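PDB 6BZN: halogenase PltM, which halogenates phenolic compounds with chlorine, bromine or iodine as a flavoprotein that binds FAD, probably with monooxygenase-like chemistry. Local coordinates for residues L362-K367 against F447-E452. Sequence-based numbering, arbitrary orientation.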
ATOM      1  N   LEU A 362      11.112   5.455  -7.169  1.00 12.96           N
ATOM      2  CA  LEU A 362      11.253   5.757  -8.576  1.00 13.98           C
ATOM      3  C   LEU A 362      11.547   7.238  -8.832  1.00 13.60           C
ATOM      4  O   LEU A 362      12.348   7.577  -9.711  1.00 14.14           O
ATOM      5  CB  LEU A 362       9.977   5.313  -9.274  1.00 14.80           C
ATOM      6  CG  LEU A 362       9.869   5.181 -10.776  1.00 16.29           C
ATOM      7  CD1 LEU A 362      11.004   4.382 -11.391  1.00 16.40           C
ATOM      8  CD2 LEU A 362       8.513   4.534 -11.045  1.00 16.57           C
ATOM      9  N   ARG A 363      10.930   8.114  -8.046  1.00 13.10           N
ATOM     10  CA  ARG A 363      11.190   9.542  -8.131  1.00 12.70           C
ATOM     11  C   ARG A 363      12.512   9.949  -7.479  1.00 12.56           C
ATOM     12  O   ARG A 363      13.214  10.808  -8.014  1.00 12.28           O
ATOM     13  CB  ARG A 363      10.058  10.326  -7.476  1.00 13.25           C
ATOM     14  CG  ARG A 363       8.752  10.267  -8.242  1.00 13.78           C
ATOM     15  CD  ARG A 363       7.621  10.842  -7.423  1.00 14.36           C
ATOM     16  NE  ARG A 363       6.359  10.947  -8.163  1.00 15.20           N
ATOM     17  CZ  ARG A 363       5.994  11.977  -8.935  1.00 15.54           C
ATOM     18  NH1 ARG A 363       6.790  13.023  -9.130  1.00 15.62           N
ATOM     19  NH2 ARG A 363       4.802  11.962  -9.526  1.00 16.29           N
ATOM     20  N   LEU A 364      12.829   9.359  -6.330  1.00 11.75           N
ATOM     21  CA  LEU A 364      14.020   9.736  -5.554  1.00 12.26           C
ATOM     22  C   LEU A 364      15.345   9.287  -6.186  1.00 12.49           C
ATOM     23  O   LEU A 364      16.326  10.044  -6.186  1.00 12.75           O
ATOM     24  CB  LEU A 364      13.911   9.168  -4.126  1.00 11.93           C
ATOM     25  CG  LEU A 364      15.103   9.416  -3.195  1.00 12.02           C
ATOM     26  CD1 LEU A 364      15.284  10.891  -2.884  1.00 11.81           C
ATOM     27  CD2 LEU A 364      14.941   8.580  -1.923  1.00 12.46           C
ATOM     28  N   ALA A 365      15.396   8.053  -6.686  1.00 12.90           N
ATOM     29  CA  ALA A 365      16.677   7.430  -7.046  1.00 13.46           C
ATOM     30  C   ALA A 365      17.446   8.215  -8.125  1.00 14.19           C
ATOM     31  O   ALA A 365      18.638   8.442  -7.958  1.00 14.16           O
ATOM     32  CB  ALA A 365      16.505   5.964  -7.433  1.00 13.16           C
ATOM     33  N   PRO A 366      16.760   8.685  -9.191  1.00 14.62           N
ATOM     34  CA  PRO A 366      17.463   9.500 -10.192  1.00 14.77           C
ATOM     35  C   PRO A 366      18.029  10.786  -9.621  1.00 15.07           C
ATOM     36  O   PRO A 366      19.099  11.222 -10.058  1.00 15.73           O
ATOM     37  CB  PRO A 366      16.374   9.808 -11.228  1.00 14.70           C
ATOM     38  CG  PRO A 366      15.420   8.683 -11.087  1.00 14.95           C
ATOM     39  CD  PRO A 366      15.372   8.432  -9.609  1.00 14.86           C
ATOM     40  N   LYS A 367      17.344  11.363  -8.630  1.00 14.52           N
ATOM     41  CA  LYS A 367      17.807  12.592  -7.999  1.00 14.58           C
ATOM     42  C   LYS A 367      19.013  12.345  -7.106  1.00 14.57           C
ATOM     43  O   LYS A 367      19.903  13.176  -7.027  1.00 14.26           O
ATOM     44  CB  LYS A 367      16.670  13.252  -7.222  1.00 15.25           C
ATOM     45  CG  LYS A 367      15.484  13.593  -8.113  1.00 15.25           C
ATOM     46  CD  LYS A 367      14.345  14.189  -7.323  1.00 16.08           C
ATOM     47  CE  LYS A 367      13.096  14.377  -8.179  1.00 17.00           C
ATOM     48  NZ  LYS A 367      13.332  15.387  -9.245  1.00 17.83           N
ATOM     49  N   PHE A 447      11.192   9.591 -19.264  1.00 19.34           N
ATOM     50  CA  PHE A 447      10.315   8.981 -18.271  1.00 18.07           C
ATOM     51  C   PHE A 447      10.306   9.778 -16.951  1.00 17.69           C
ATOM     52  O   PHE A 447       9.242  10.066 -16.400  1.00 17.68           O
ATOM     53  CB  PHE A 447      10.710   7.528 -17.964  1.00 17.86           C
ATOM     54  CG  PHE A 447      10.107   7.030 -16.676  1.00 17.28           C
ATOM     55  CD1 PHE A 447       8.768   6.638 -16.627  1.00 17.25           C
ATOM     56  CD2 PHE A 447      10.835   7.061 -15.497  1.00 17.36           C
ATOM     57  CE1 PHE A 447       8.193   6.244 -15.424  1.00 16.78           C
ATOM     58  CE2 PHE A 447      10.268   6.669 -14.300  1.00 16.82           C
ATOM     59  CZ  PHE A 447       8.945   6.276 -14.263  1.00 16.92           C
ATOM     60  N   ASP A 448      11.489  10.081 -16.420  1.00 17.63           N
ATOM     61  CA  ASP A 448      11.588  10.798 -15.130  1.00 17.33           C
ATOM     62  C   ASP A 448      10.854  12.132 -15.211  1.00 16.97           C
ATOM     63  O   ASP A 448      10.146  12.535 -14.280  1.00 16.39           O
ATOM     64  CB  ASP A 448      13.042  11.077 -14.730  1.00 17.59           C
ATOM     65  CG  ASP A 448      13.878   9.806 -14.476  1.00 18.01           C
ATOM     66  OD1 ASP A 448      13.334   8.692 -14.323  1.00 17.44           O
ATOM     67  OD2 ASP A 448      15.125   9.947 -14.409  1.00 17.21           O
ATOM     68  N   ALA A 449      11.033  12.834 -16.331  1.00 17.07           N
ATOM     69  CA  ALA A 449      10.408  14.145 -16.502  1.00 16.29           C
ATOM     70  C   ALA A 449       8.892  14.011 -16.684  1.00 16.03           C
ATOM     71  O   ALA A 449       8.137  14.802 -16.126  1.00 16.08           O
ATOM     72  CB  ALA A 449      11.043  14.898 -17.667  1.00 16.79           C
ATOM     73  N   ALA A 450       8.446  12.978 -17.396  1.00 15.55           N
ATOM     74  CA  ALA A 450       7.013  12.742 -17.579  1.00 16.03           C
ATOM     75  C   ALA A 450       6.296  12.425 -16.253  1.00 16.04           C
ATOM     76  O   ALA A 450       5.207  12.943 -15.982  1.00 16.31           O
ATOM     77  CB  ALA A 450       6.784  11.633 -18.583  1.00 16.69           C
ATOM     78  N   LEU A 451       6.919  11.598 -15.415  1.00 15.80           N
ATOM     79  CA  LEU A 451       6.360  11.309 -14.090  1.00 15.69           C
ATOM     80  C   LEU A 451       6.331  12.573 -13.225  1.00 15.97           C
ATOM     81  O   LEU A 451       5.354  12.827 -12.505  1.00 16.26           O
ATOM     82  CB  LEU A 451       7.149  10.190 -13.399  1.00 15.50           C
ATOM     83  CG  LEU A 451       6.672   9.727 -12.019  1.00 15.59           C
ATOM     84  CD1 LEU A 451       5.229   9.254 -12.048  1.00 15.64           C
ATOM     85  CD2 LEU A 451       7.572   8.604 -11.535  1.00 15.40           C
ATOM     86  N   GLU A 452       7.381  13.385 -13.297  1.00 16.04           N
ATOM     87  CA  GLU A 452       7.421  14.593 -12.487  1.00 17.14           C
ATOM     88  C   GLU A 452       6.437  15.660 -12.978  1.00 17.19           C
ATOM     89  O   GLU A 452       5.942  16.444 -12.190  1.00 17.32           O
ATOM     90  CB  GLU A 452       8.824  15.160 -12.435  1.00 18.19           C
ATOM     91  CG  GLU A 452       8.968  16.288 -11.435  1.00 19.58           C
ATOM     92  CD  GLU A 452      10.394  16.492 -11.000  1.00 21.27           C
ATOM     93  OE1 GLU A 452      10.905  15.661 -10.213  1.00 21.24           O
ATOM     94  OE2 GLU A 452      10.993  17.499 -11.418  1.00 22.20           O
TER
HETATM   95  O   HOH W   1      11.597   8.940 -11.973  1.00 20.63           O
HETATM   96  O   HOH W   2       9.741  13.164  -9.491  1.00 18.19           O
HETATM   97  O   HOH W   3       5.599  15.478  -9.628  1.00 22.38           O
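Helices 352-374 and 444-452 of this flavin-dependent halogenase pack with the short axes of residues 362-367 and 447-452 10.5 Å apart and their directions 131° from one another, and the backbones come nearest at Arg363 and Asp448, whose CA atoms are 7.1 Å apart. This helix-helix packing joins the long helix that comes after strand 336-338 of the parallel, Rossmann-type sheet, with the short helix 340-343 between them, to the helical C-terminal part of the chain. Its apolar side is built by Leu362, Phe447 and Leu451. Leu362 CD2 meets the ring edge of Phe447 at CZ, 3.7 Å away and near the ring plane, while Leu451 CD2 lies alongside the Leu362 branch point. Leu76 of helix 68-81 touches both Leu362 and Phe447. Arg363 is stretched out along CG, CD and NE, which carries its guanidinium across to Leu451, whose CG sits 3.7 Å above one face, out toward its margin rather than over its centre. Glu359, a turn earlier, forms a salt bridge with Arg363 NE. Near the kink at Pro366, whose ring nitrogen has no hydrogen to give the preceding turn, Pro366 CB rests 3.4 Å from Asp448 OD2; that same oxygen is salt-bridged to Arg80. The other carboxylate oxygen, OD1, accepts from a water that also donates to Leu362 O. At the more polar end Lys367, bent at its last torsion (chi4 -66°), brings NZ to the syn lone pair of Glu452 OE1, a 2.6 Å salt bridge. Water ties this pair to the arginine: Arg363 NH1 donates to two waters, one of which donates to Glu452 OE1 and the other, 2.8 Å from NH1, to the backbone O of Glu452.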